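Local coordinates for protein L-ribulose 3-epimerase (PDB 3VYL) that catalyses the C3 epimerisation of ketoses, L-ribulose with high efficiency, in a TIM-barrel active site that binds a manganese ion, at residues Ala30-Ile35 with His272-Ile277; Val149-Ser154 with Asn185-Asp190; His178-His183 with Ser210-Leu215; Tyr204-Glu209 with Ser239-Ser244. All coordinates share one frame; numbering follows the deposited sequence.

Contact 1. Residues Ala30-Ile35 with His272-Ile277; sequences AGFDLI and HARAFI
The Phe32 ring carries the aliphatic arm of Arg274 on one face. Arg274 CD sits almost exactly over the ring centre, 3.7 Å from the centroid, which is a CH-pi contact. At the rim, near the ring plane, lies the methyl of Ala273, with Phe32 CZ to Ala273 CB at 4.2 Å. The methyl of Ala30, two residues before Phe32, also lies at the edge. The guanidinium of Arg274 does not stack on the ring. Its plane is turned 59° from the ring plane, and any cation-pi attraction is long and weak. The two side chains run past each other in opposite directions. Arg274 CG is anti to the backbone N (chi1 -168°), and the chain then bends at chi2, which brings CD over Phe32 and NE beside Gly31. A weak hydrogen bond results, from Arg274 NE to Gly31 O at 3.0 Å. Gly31 ends helix 17-30 in a Schellman motif with positive phi. A CB there would press on Arg274 CG and on the preceding carbonyl. Around the ring, Phe240, Ile4 and Ile6 supply further packing from the barrel strands. An alanine in place of Phe32 is likely to open a gap beneath Arg274 CD and leave the arginine arm free to turn. The arrangement belongs to the TIM barrel: the turn leading from helix 17-30 into strand 34-37 is packed against helix 266-292, the last helix of the chain.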
# COMPACT_ATOMS: atom_id res chain seq x y z
N ALA A 30 -25.06 17.56 -0.98
CA ALA A 30 -23.96 16.59 -0.94
C ALA A 30 -23.07 16.80 0.29
O ALA A 30 -22.32 15.90 0.66
CB ALA A 30 -23.15 16.68 -2.22
N GLY A 31 -23.15 17.98 0.89
CA GLY A 31 -22.41 18.26 2.12
C GLY A 31 -21.12 19.05 1.95
O GLY A 31 -20.34 19.17 2.88
N PHE A 32 -20.91 19.59 0.76
CA PHE A 32 -19.72 20.36 0.48
C PHE A 32 -19.96 21.80 0.87
O PHE A 32 -21.11 22.20 1.00
CB PHE A 32 -19.36 20.25 -1.00
CG PHE A 32 -18.84 18.90 -1.39
CD1 PHE A 32 -17.47 18.65 -1.39
CD2 PHE A 32 -19.71 17.87 -1.74
CE1 PHE A 32 -16.98 17.40 -1.74
CE2 PHE A 32 -19.23 16.62 -2.09
CZ PHE A 32 -17.87 16.38 -2.09
N ASP A 33 -18.91 22.59 1.05
CA ASP A 33 -19.10 24.00 1.37
C ASP A 33 -18.19 24.95 0.61
O ASP A 33 -17.94 26.09 1.03
CB ASP A 33 -19.08 24.24 2.89
CG ASP A 33 -17.96 23.50 3.59
OD1 ASP A 33 -16.79 23.65 3.17
OD2 ASP A 33 -18.27 22.76 4.56
N LEU A 34 -17.71 24.48 -0.54
CA LEU A 34 -17.16 25.38 -1.55
C LEU A 34 -17.65 24.91 -2.93
O LEU A 34 -18.07 23.76 -3.08
CB LEU A 34 -15.63 25.41 -1.48
CG LEU A 34 -14.89 26.36 -2.41
CD1 LEU A 34 -13.76 27.06 -1.67
CD2 LEU A 34 -14.34 25.60 -3.62
N ILE A 35 -17.63 25.83 -3.89
CA ILE A 35 -17.89 25.51 -5.29
C ILE A 35 -16.79 26.07 -6.17
O ILE A 35 -16.37 27.22 -5.99
CB ILE A 35 -19.31 25.97 -5.77
CG1 ILE A 35 -19.66 25.39 -7.16
CG2 ILE A 35 -19.44 27.49 -5.79
CD1 ILE A 35 -19.89 23.90 -7.19
N HIS A 272 -20.57 10.39 -1.59
CA HIS A 272 -19.49 9.43 -1.34
C HIS A 272 -18.15 10.11 -1.22
O HIS A 272 -17.37 9.82 -0.31
CB HIS A 272 -19.44 8.38 -2.43
CG HIS A 272 -18.29 7.41 -2.30
ND1 HIS A 272 -17.05 7.69 -2.76
CD2 HIS A 272 -18.23 6.15 -1.73
CE1 HIS A 272 -16.25 6.64 -2.51
NE2 HIS A 272 -16.97 5.70 -1.89
N ALA A 273 -17.88 11.03 -2.13
CA ALA A 273 -16.63 11.75 -2.10
C ALA A 273 -16.54 12.58 -0.83
O ALA A 273 -15.45 12.76 -0.28
CB ALA A 273 -16.49 12.63 -3.33
N ARG A 274 -17.68 13.08 -0.37
CA ARG A 274 -17.74 13.89 0.85
C ARG A 274 -17.38 13.06 2.08
O ARG A 274 -16.60 13.52 2.92
CB ARG A 274 -19.12 14.53 1.03
CG ARG A 274 -19.17 15.60 2.11
CD ARG A 274 -18.11 16.67 1.87
NE ARG A 274 -17.88 17.54 3.02
CZ ARG A 274 -17.24 17.19 4.14
NH1 ARG A 274 -16.79 15.94 4.30
NH2 ARG A 274 -17.08 18.08 5.11
N ALA A 275 -17.93 11.86 2.18
CA ALA A 275 -17.66 10.98 3.30
C ALA A 275 -16.20 10.51 3.27
O ALA A 275 -15.54 10.44 4.32
CB ALA A 275 -18.60 9.78 3.29
N PHE A 276 -15.71 10.22 2.07
CA PHE A 276 -14.37 9.68 1.87
C PHE A 276 -13.33 10.71 2.29
O PHE A 276 -12.41 10.40 3.06
CB PHE A 276 -14.18 9.26 0.41
CG PHE A 276 -12.89 8.52 0.13
CD1 PHE A 276 -11.70 9.21 -0.07
CD2 PHE A 276 -12.89 7.13 0.01
CE1 PHE A 276 -10.53 8.52 -0.37
CE2 PHE A 276 -11.72 6.44 -0.28
CZ PHE A 276 -10.54 7.14 -0.47
N ILE A 277 -13.46 11.94 1.80
CA ILE A 277 -12.53 12.99 2.20
C ILE A 277 -12.71 13.32 3.68
O ILE A 277 -11.73 13.55 4.40
CB ILE A 277 -12.63 14.25 1.32
CG1 ILE A 277 -12.45 13.90 -0.17
CG2 ILE A 277 -11.59 15.27 1.74
CD1 ILE A 277 -12.79 15.02 -1.14

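Contact 2. Residues Val149-Ser154 with Asn185-Asp190; sequences VNRFES and NIEEAD
Arg151 and Glu187 pair where the loop after strand 143-147 of the TIM barrel meets the end of helix 181-187. The salt bridge is side-on and uses two nitrogens. Arg151 NE reaches Glu187 OE2 at 2.8 Å on the syn side of the carboxylate. Arg151 NH2 reaches Glu187 OE1 at 2.9 Å. That oxygen lies in the guanidinium plane, but the nitrogen comes from above the carboxylate plane. The two planes are 39° apart. Glu187 folds toward the loop through its bend at chi2 (-67°).

A bond from backbone to side chain adds to the grip. Arg151 N donates to Glu187 OE2 at 2.7 Å, from above the carboxylate plane, and this oxygen therefore takes two donors. An alanine at Glu187 would probably leave the Arg151 guanidinium and its backbone N-H without their shared acceptor.

Apolar contact is slight. Ile186 CD1 touches Asn150 CB at 4.2 Å.

Contacts with the third subunit extend the network. Glu187 OE1 also forms a salt bridge with Arg260 of that subunit, Arg151 NH2 donates to His211 O there, and Phe152 stacks on its counterpart. The salt bridge is thus part of the subunit interface.

The Asn150 amide is used at both ends. Its ND2 bonds to His183 ND1 on helix 181-187, and its OD1 accepts from Phe152 N at 2.9 Å, forming an Asx turn within the loop.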
# COMPACT_ATOMS: atom_id res chain seq x y z
N VAL A 149 0.24 19.68 -13.64
CA VAL A 149 -0.52 18.68 -14.40
C VAL A 149 0.38 17.67 -15.10
O VAL A 149 1.59 17.86 -15.20
CB VAL A 149 -1.51 19.33 -15.40
CG1 VAL A 149 -2.55 20.16 -14.66
CG2 VAL A 149 -0.78 20.18 -16.43
N ASN A 150 -0.24 16.60 -15.59
CA ASN A 150 0.50 15.53 -16.24
C ASN A 150 1.00 15.93 -17.63
O ASN A 150 0.48 16.86 -18.24
CB ASN A 150 -0.34 14.25 -16.29
CG ASN A 150 -1.45 14.32 -17.33
OD1 ASN A 150 -1.19 14.25 -18.53
ND2 ASN A 150 -2.69 14.44 -16.86
N ARG A 151 2.02 15.21 -18.10
CA ARG A 151 2.68 15.48 -19.37
C ARG A 151 1.75 15.76 -20.56
O ARG A 151 2.10 16.55 -21.42
CB ARG A 151 3.60 14.32 -19.72
CG ARG A 151 2.90 12.98 -19.76
CD ARG A 151 3.91 11.87 -19.62
NE ARG A 151 4.60 11.91 -18.33
CZ ARG A 151 5.55 11.05 -17.97
NH1 ARG A 151 5.92 10.07 -18.80
NH2 ARG A 151 6.12 11.16 -16.77
N PHE A 152 0.60 15.10 -20.58
CA PHE A 152 -0.37 15.21 -21.68
C PHE A 152 -1.26 16.46 -21.62
O PHE A 152 -1.96 16.75 -22.58
CB PHE A 152 -1.26 13.96 -21.77
CG PHE A 152 -0.49 12.67 -21.88
CD1 PHE A 152 0.08 12.27 -23.09
CD2 PHE A 152 -0.34 11.84 -20.78
CE1 PHE A 152 0.78 11.09 -23.20
CE2 PHE A 152 0.36 10.65 -20.87
CZ PHE A 152 0.93 10.27 -22.08
N GLU A 153 -1.21 17.19 -20.53
CA GLU A 153 -1.99 18.39 -20.41
C GLU A 153 -1.22 19.71 -20.39
O GLU A 153 -1.77 20.75 -20.62
CB GLU A 153 -2.93 18.23 -19.25
CG GLU A 153 -3.76 16.98 -19.34
CD GLU A 153 -5.01 17.03 -18.53
OE1 GLU A 153 -5.48 18.11 -18.30
OE2 GLU A 153 -5.52 16.03 -18.10
N SER A 154 0.07 19.66 -20.12
CA SER A 154 0.93 20.78 -20.28
C SER A 154 2.32 20.25 -20.46
O SER A 154 2.59 19.15 -20.09
CB SER A 154 0.93 21.66 -19.05
OG SER A 154 1.74 22.78 -19.23
N ASN A 185 -0.16 11.38 -9.19
CA ASN A 185 0.05 9.94 -9.25
C ASN A 185 0.74 9.50 -10.54
O ASN A 185 1.41 8.48 -10.57
CB ASN A 185 -1.26 9.18 -9.04
CG ASN A 185 -1.05 7.82 -8.42
OD1 ASN A 185 -0.62 7.72 -7.27
ND2 ASN A 185 -1.36 6.75 -9.17
N ILE A 186 0.59 10.29 -11.60
CA ILE A 186 1.26 9.99 -12.85
C ILE A 186 2.70 10.53 -12.86
O ILE A 186 3.62 9.88 -13.36
CB ILE A 186 0.49 10.54 -14.07
CG1 ILE A 186 -0.89 9.88 -14.20
CG2 ILE A 186 1.28 10.33 -15.36
CD1 ILE A 186 -1.71 10.40 -15.35
N GLU A 187 2.89 11.72 -12.29
CA GLU A 187 4.16 12.43 -12.44
C GLU A 187 5.12 12.35 -11.24
O GLU A 187 6.32 12.22 -11.42
CB GLU A 187 3.91 13.89 -12.83
CG GLU A 187 3.13 14.08 -14.12
CD GLU A 187 3.88 13.63 -15.36
OE1 GLU A 187 5.11 13.47 -15.30
OE2 GLU A 187 3.23 13.45 -16.42
N GLU A 188 4.59 12.42 -10.03
CA GLU A 188 5.45 12.46 -8.84
C GLU A 188 6.12 11.11 -8.52
O GLU A 188 5.62 10.04 -8.89
CB GLU A 188 4.69 13.00 -7.62
CG GLU A 188 3.93 14.31 -7.82
CD GLU A 188 4.81 15.55 -7.90
OE1 GLU A 188 6.03 15.46 -7.62
OE2 GLU A 188 4.27 16.64 -8.22
N ALA A 189 7.27 11.18 -7.86
CA ALA A 189 8.02 10.00 -7.45
C ALA A 189 7.24 9.34 -6.33
O ALA A 189 7.15 8.12 -6.26
CB ALA A 189 9.41 10.39 -6.96
N ASP A 190 6.68 10.18 -5.47
CA ASP A 190 5.84 9.72 -4.39
C ASP A 190 4.90 10.86 -4.05
O ASP A 190 5.35 11.98 -3.77
CB ASP A 190 6.68 9.32 -3.18
CG ASP A 190 5.86 8.65 -2.10
OD1 ASP A 190 5.67 7.41 -2.15
OD2 ASP A 190 5.40 9.38 -1.19

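Contact 3. Residues His178-His183 with Ser210-Leu215; sequences HLDTFH and SHRGFL. With MN (manganese (II) ion), chain I.
Arg212 lays its guanidinium nearly flat on the ring of Phe182. The planes differ by 13° and the centres are 4.1 Å apart. The stack is off-centre, a displaced cation-pi contact. The methylene before it is better centred: Arg212 CD stands over the middle of the ring, 3.6 Å from the centroid. The two side chains cross at about a right angle. Phe182 CG is anti to its backbone nitrogen (chi1 165°), which turns the ring toward residues 210-215. Ser210 O meets the ring edge near its plane, and water 2 joins Ser210 O to Phe182 O.

The extended Arg212 chain carries its NH groups past the ring toward the metal site. Asp180 stands across the guanidinium, its carboxylate plane turned 75° from it. Asp180 OD2 binds the manganese ion at 2.1 Å and lies 3.7 Å from Arg212 NH2. Water 1 bridges the pair, accepting from Arg212 NH1 and meeting Asp180 OD1 at 2.8 Å. The His183 ring is nearly perpendicular to the guanidinium and has Phe182 CD2 over one face.

Glu147, His206 and Glu241 complete the protein ligands of the metal. Three of the four protein ligands are carboxylates. A guanidinium laid flat on Phe182 and close to Asp180 is likely to offset part of this negative charge.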
# COMPACT_ATOMS: atom_id res chain seq x y z
N HIS A 178 -1.00 24.59 -6.92
CA HIS A 178 -2.25 23.87 -6.99
C HIS A 178 -1.87 22.48 -7.38
O HIS A 178 -1.44 22.23 -8.51
CB HIS A 178 -3.18 24.55 -8.00
CG HIS A 178 -4.49 23.83 -8.22
ND1 HIS A 178 -5.34 24.17 -9.22
CD2 HIS A 178 -5.08 22.75 -7.57
CE1 HIS A 178 -6.41 23.36 -9.19
NE2 HIS A 178 -6.25 22.49 -8.19
N LEU A 179 -1.96 21.58 -6.42
CA LEU A 179 -1.65 20.17 -6.63
C LEU A 179 -2.92 19.33 -6.89
O LEU A 179 -4.00 19.60 -6.32
CB LEU A 179 -0.88 19.63 -5.43
CG LEU A 179 0.46 20.29 -5.09
CD1 LEU A 179 1.10 19.58 -3.91
CD2 LEU A 179 1.43 20.30 -6.27
N ASP A 180 -2.80 18.31 -7.73
CA ASP A 180 -3.95 17.48 -8.09
C ASP A 180 -3.54 15.99 -8.04
O ASP A 180 -2.71 15.54 -8.83
CB ASP A 180 -4.47 17.90 -9.47
CG ASP A 180 -5.68 17.10 -9.93
OD1 ASP A 180 -5.72 15.88 -9.70
OD2 ASP A 180 -6.57 17.70 -10.58
N THR A 181 -4.15 15.25 -7.12
CA THR A 181 -3.77 13.86 -6.89
C THR A 181 -3.76 13.00 -8.16
O THR A 181 -2.84 12.21 -8.38
CB THR A 181 -4.65 13.23 -5.81
OG1 THR A 181 -6.01 13.22 -6.26
CG2 THR A 181 -4.56 14.01 -4.51
N PHE A 182 -4.76 13.19 -9.02
CA PHE A 182 -4.81 12.54 -10.34
C PHE A 182 -3.54 12.81 -11.17
O PHE A 182 -2.98 11.89 -11.76
CB PHE A 182 -6.07 12.95 -11.10
CG PHE A 182 -6.02 12.61 -12.57
CD1 PHE A 182 -6.28 11.32 -13.01
CD2 PHE A 182 -5.67 13.59 -13.51
CE1 PHE A 182 -6.21 11.01 -14.35
CE2 PHE A 182 -5.60 13.28 -14.85
CZ PHE A 182 -5.87 11.99 -15.27
N HIS A 183 -3.09 14.06 -11.21
CA HIS A 183 -1.87 14.40 -11.94
C HIS A 183 -0.61 13.95 -11.23
O HIS A 183 0.36 13.51 -11.87
CB HIS A 183 -1.83 15.89 -12.21
CG HIS A 183 -2.95 16.36 -13.09
ND1 HIS A 183 -3.04 16.04 -14.39
CD2 HIS A 183 -4.06 17.14 -12.81
CE1 HIS A 183 -4.15 16.58 -14.92
NE2 HIS A 183 -4.78 17.26 -13.95
N SER A 210 -7.26 7.97 -9.55
CA SER A 210 -6.36 7.69 -10.66
C SER A 210 -7.05 7.68 -12.04
O SER A 210 -6.49 8.17 -13.02
CB SER A 210 -5.62 6.37 -10.41
OG SER A 210 -6.51 5.29 -10.12
N HIS A 211 -8.27 7.15 -12.12
CA HIS A 211 -9.03 7.20 -13.37
C HIS A 211 -10.04 8.30 -13.42
O HIS A 211 -10.82 8.38 -14.37
CB HIS A 211 -9.71 5.87 -13.65
CG HIS A 211 -10.37 5.26 -12.44
ND1 HIS A 211 -11.24 5.95 -11.68
CD2 HIS A 211 -10.27 3.99 -11.89
CE1 HIS A 211 -11.68 5.16 -10.68
NE2 HIS A 211 -11.08 3.96 -10.81
N ARG A 212 -10.05 9.15 -12.39
CA ARG A 212 -10.96 10.30 -12.27
C ARG A 212 -12.41 9.92 -11.97
O ARG A 212 -13.31 10.74 -12.14
CB ARG A 212 -10.85 11.22 -13.49
CG ARG A 212 -10.07 12.50 -13.25
CD ARG A 212 -9.39 12.96 -14.53
NE ARG A 212 -8.82 14.33 -14.51
CZ ARG A 212 -8.81 15.14 -13.46
NH1 ARG A 212 -9.33 14.73 -12.30
NH2 ARG A 212 -8.27 16.34 -13.56
N GLY A 213 -12.65 8.70 -11.52
CA GLY A 213 -14.00 8.29 -11.13
C GLY A 213 -14.24 8.41 -9.63
O GLY A 213 -13.74 9.33 -8.99
N PHE A 214 -15.01 7.47 -9.08
CA PHE A 214 -15.23 7.41 -7.64
C PHE A 214 -13.89 7.31 -6.90
O PHE A 214 -12.98 6.56 -7.29
CB PHE A 214 -16.06 6.18 -7.26
CG PHE A 214 -17.55 6.38 -7.31
CD1 PHE A 214 -18.27 6.09 -8.48
CD2 PHE A 214 -18.25 6.77 -6.19
CE1 PHE A 214 -19.65 6.23 -8.51
CE2 PHE A 214 -19.64 6.91 -6.22
CZ PHE A 214 -20.34 6.64 -7.38
N LEU A 215 -13.79 8.06 -5.80
CA LEU A 215 -12.68 7.96 -4.86
C LEU A 215 -12.60 6.57 -4.25
O LEU A 215 -13.62 5.99 -3.89
CB LEU A 215 -12.85 9.01 -3.78
CG LEU A 215 -12.17 10.38 -3.96
CD1 LEU A 215 -11.84 10.77 -5.40
CD2 LEU A 215 -13.00 11.44 -3.25
MN MN I . -7.34 19.49 -11.24
O HOH W 1 -8.53 15.57 -9.98
O HOH W 2 -3.93 9.18 -12.31
O HOH W 3 -7.34 18.29 -15.96
O HOH W 4 -7.66 19.57 -13.58

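Contact 4. Residues Tyr204-Glu209 with Ser239-Ser244; sequences YVHIGE and SFESFS. With MN (manganese (II) ion), chain I.
His206 and Glu241 meet at the manganese ion, which both bind. His206 ND1 coordinates it at 2.2 Å and Glu241 OE2 at 2.4 Å. These two atoms are close because they share the metal, not because they are hydrogen-bonded. The carboxyl carbon Glu241 CD lies over one face of the imidazole, toward its rim, and the two planes are 49° apart. Water 4 is a further ligand and donates to Glu241 OE1 at 2.7 Å. Glu147 and Asp180 complete the protein ligands.

The next shell holds the histidine. Its NE2 is bonded to Glu36 OE1, which also bonds Tyr204 OH. The Glu36 carboxylate behind the metal-bound imidazole probably fixes the rotation of the ring. Ser239 OG donates to Tyr204 OH at 2.9 Å. The phenol is thus tied both to strand 34-37 and to strand 238-240.

The backbone places these groups. The strands are parallel, with His206 beside Ser239 and Ile207 beside Phe240. Ser239 N donates to Val205 O at 2.8 Å, Ile207 N to Ser239 O at 2.7 Å, and Glu241 N to Ile207 O at 2.9 Å. Past them, water 5 links Glu209 N to Glu241 O. Glu241 is almost fully extended (chi1 -159°, chi2 -175°), which carries its carboxylate up to the metal.

Strands 202-207 and 238-240 are joined by a beta-alpha-beta crossover through helix 222-231. His206 and Ser239 face the barrel interior. Ile207 and Phe240 face outward, Ile207 onto helices 222-231 and 266-292 and Phe240 onto helix 266-292.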
# COMPACT_ATOMS: atom_id res chain seq x y z
N TYR A 204 -3.82 25.24 -3.01
CA TYR A 204 -5.08 24.56 -3.31
C TYR A 204 -4.83 23.10 -3.69
O TYR A 204 -3.77 22.76 -4.23
CB TYR A 204 -5.79 25.32 -4.44
CG TYR A 204 -7.26 25.05 -4.64
CD1 TYR A 204 -7.76 24.80 -5.92
CD2 TYR A 204 -8.17 25.07 -3.57
CE1 TYR A 204 -9.11 24.57 -6.14
CE2 TYR A 204 -9.51 24.83 -3.78
CZ TYR A 204 -9.98 24.58 -5.07
OH TYR A 204 -11.32 24.34 -5.30
N VAL A 205 -5.80 22.23 -3.41
CA VAL A 205 -5.66 20.80 -3.74
C VAL A 205 -6.90 20.23 -4.43
O VAL A 205 -8.03 20.47 -4.00
CB VAL A 205 -5.34 19.95 -2.48
CG1 VAL A 205 -5.53 18.46 -2.75
CG2 VAL A 205 -3.92 20.23 -1.99
N HIS A 206 -6.68 19.47 -5.50
CA HIS A 206 -7.74 18.66 -6.09
C HIS A 206 -7.63 17.23 -5.66
O HIS A 206 -6.60 16.59 -5.86
CB HIS A 206 -7.72 18.72 -7.61
CG HIS A 206 -8.43 19.91 -8.20
ND1 HIS A 206 -8.11 20.41 -9.42
CD2 HIS A 206 -9.46 20.70 -7.71
CE1 HIS A 206 -8.90 21.46 -9.69
NE2 HIS A 206 -9.72 21.65 -8.64
N ILE A 207 -8.70 16.71 -5.08
CA ILE A 207 -8.82 15.29 -4.81
C ILE A 207 -9.52 14.63 -6.00
O ILE A 207 -10.65 14.96 -6.33
CB ILE A 207 -9.59 15.05 -3.50
CG1 ILE A 207 -8.83 15.65 -2.31
CG2 ILE A 207 -9.85 13.57 -3.26
CD1 ILE A 207 -7.39 15.19 -2.16
N GLY A 208 -8.82 13.71 -6.65
CA GLY A 208 -9.37 12.97 -7.78
C GLY A 208 -8.70 11.61 -7.85
O GLY A 208 -7.51 11.51 -7.63
N GLU A 209 -9.47 10.57 -8.14
CA GLU A 209 -8.93 9.22 -8.25
C GLU A 209 -8.08 9.03 -9.52
O GLU A 209 -8.16 9.83 -10.45
CB GLU A 209 -10.09 8.20 -8.19
CG GLU A 209 -9.66 6.74 -8.21
CD GLU A 209 -8.71 6.40 -7.08
OE1 GLU A 209 -7.49 6.64 -7.22
OE2 GLU A 209 -9.21 5.87 -6.06
N SER A 239 -10.65 20.36 -3.13
CA SER A 239 -11.90 20.01 -3.79
C SER A 239 -11.88 18.71 -4.53
O SER A 239 -10.86 18.32 -5.09
CB SER A 239 -12.33 21.12 -4.73
OG SER A 239 -12.78 22.20 -3.96
N PHE A 240 -13.03 18.06 -4.54
CA PHE A 240 -13.25 16.83 -5.29
C PHE A 240 -13.44 17.14 -6.77
O PHE A 240 -14.10 18.11 -7.12
CB PHE A 240 -14.49 16.13 -4.73
CG PHE A 240 -14.92 14.94 -5.52
CD1 PHE A 240 -14.02 13.90 -5.83
CD2 PHE A 240 -16.24 14.82 -5.95
CE1 PHE A 240 -14.43 12.79 -6.54
CE2 PHE A 240 -16.65 13.72 -6.67
CZ PHE A 240 -15.74 12.70 -6.96
N GLU A 241 -12.86 16.29 -7.62
CA GLU A 241 -12.85 16.51 -9.08
C GLU A 241 -13.10 15.16 -9.78
O GLU A 241 -12.44 14.16 -9.51
CB GLU A 241 -11.49 17.10 -9.49
CG GLU A 241 -11.44 17.84 -10.82
CD GLU A 241 -10.03 18.29 -11.22
OE1 GLU A 241 -9.89 18.97 -12.25
OE2 GLU A 241 -9.04 17.98 -10.53
N SER A 242 -14.17 15.08 -10.55
CA SER A 242 -14.49 13.92 -11.37
C SER A 242 -15.37 14.37 -12.52
O SER A 242 -16.28 15.11 -12.31
CB SER A 242 -15.22 12.91 -10.52
OG SER A 242 -15.43 11.71 -11.17
N PHE A 243 -15.14 13.90 -13.73
CA PHE A 243 -15.94 14.40 -14.85
C PHE A 243 -16.62 13.29 -15.64
O PHE A 243 -16.20 12.11 -15.60
CB PHE A 243 -15.09 15.31 -15.74
CG PHE A 243 -14.48 16.50 -15.02
CD1 PHE A 243 -15.27 17.38 -14.27
CD2 PHE A 243 -13.11 16.74 -15.10
CE1 PHE A 243 -14.70 18.47 -13.61
CE2 PHE A 243 -12.54 17.83 -14.45
CZ PHE A 243 -13.33 18.69 -13.71
N SER A 244 -17.69 13.68 -16.34
CA SER A 244 -18.48 12.79 -17.21
C SER A 244 -18.67 13.41 -18.58
O SER A 244 -19.09 14.57 -18.70
CB SER A 244 -19.85 12.51 -16.60
OG SER A 244 -20.81 12.14 -17.59
MN MN I . -7.34 19.49 -11.24
O HOH W 5 -12.05 11.52 -9.21
O HOH W 4 -7.66 19.57 -13.58

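From the N terminus, contact 1 opens first, at residues 30-35, and closes last, at 272-277. Its loop encloses the other three contacts and brings the last helix back to the turn before the second barrel strand. Contact 2 opens at 149-154. Contact 3 opens at 178-183, before contact 2 closes at 185-190, so these two cross. Contact 4 opens at 204-209, just before contact 3 closes at 210-215, and these also cross. Contact 4 closes at 239-244, in series with contact 2. Contact 3 joins the end of strand 175-180 to the loop after strand 202-207, and contact 4 pairs strands 202-207 and 238-240. Both share the manganese ion. Helix 181-187 serves contacts 2 and 3.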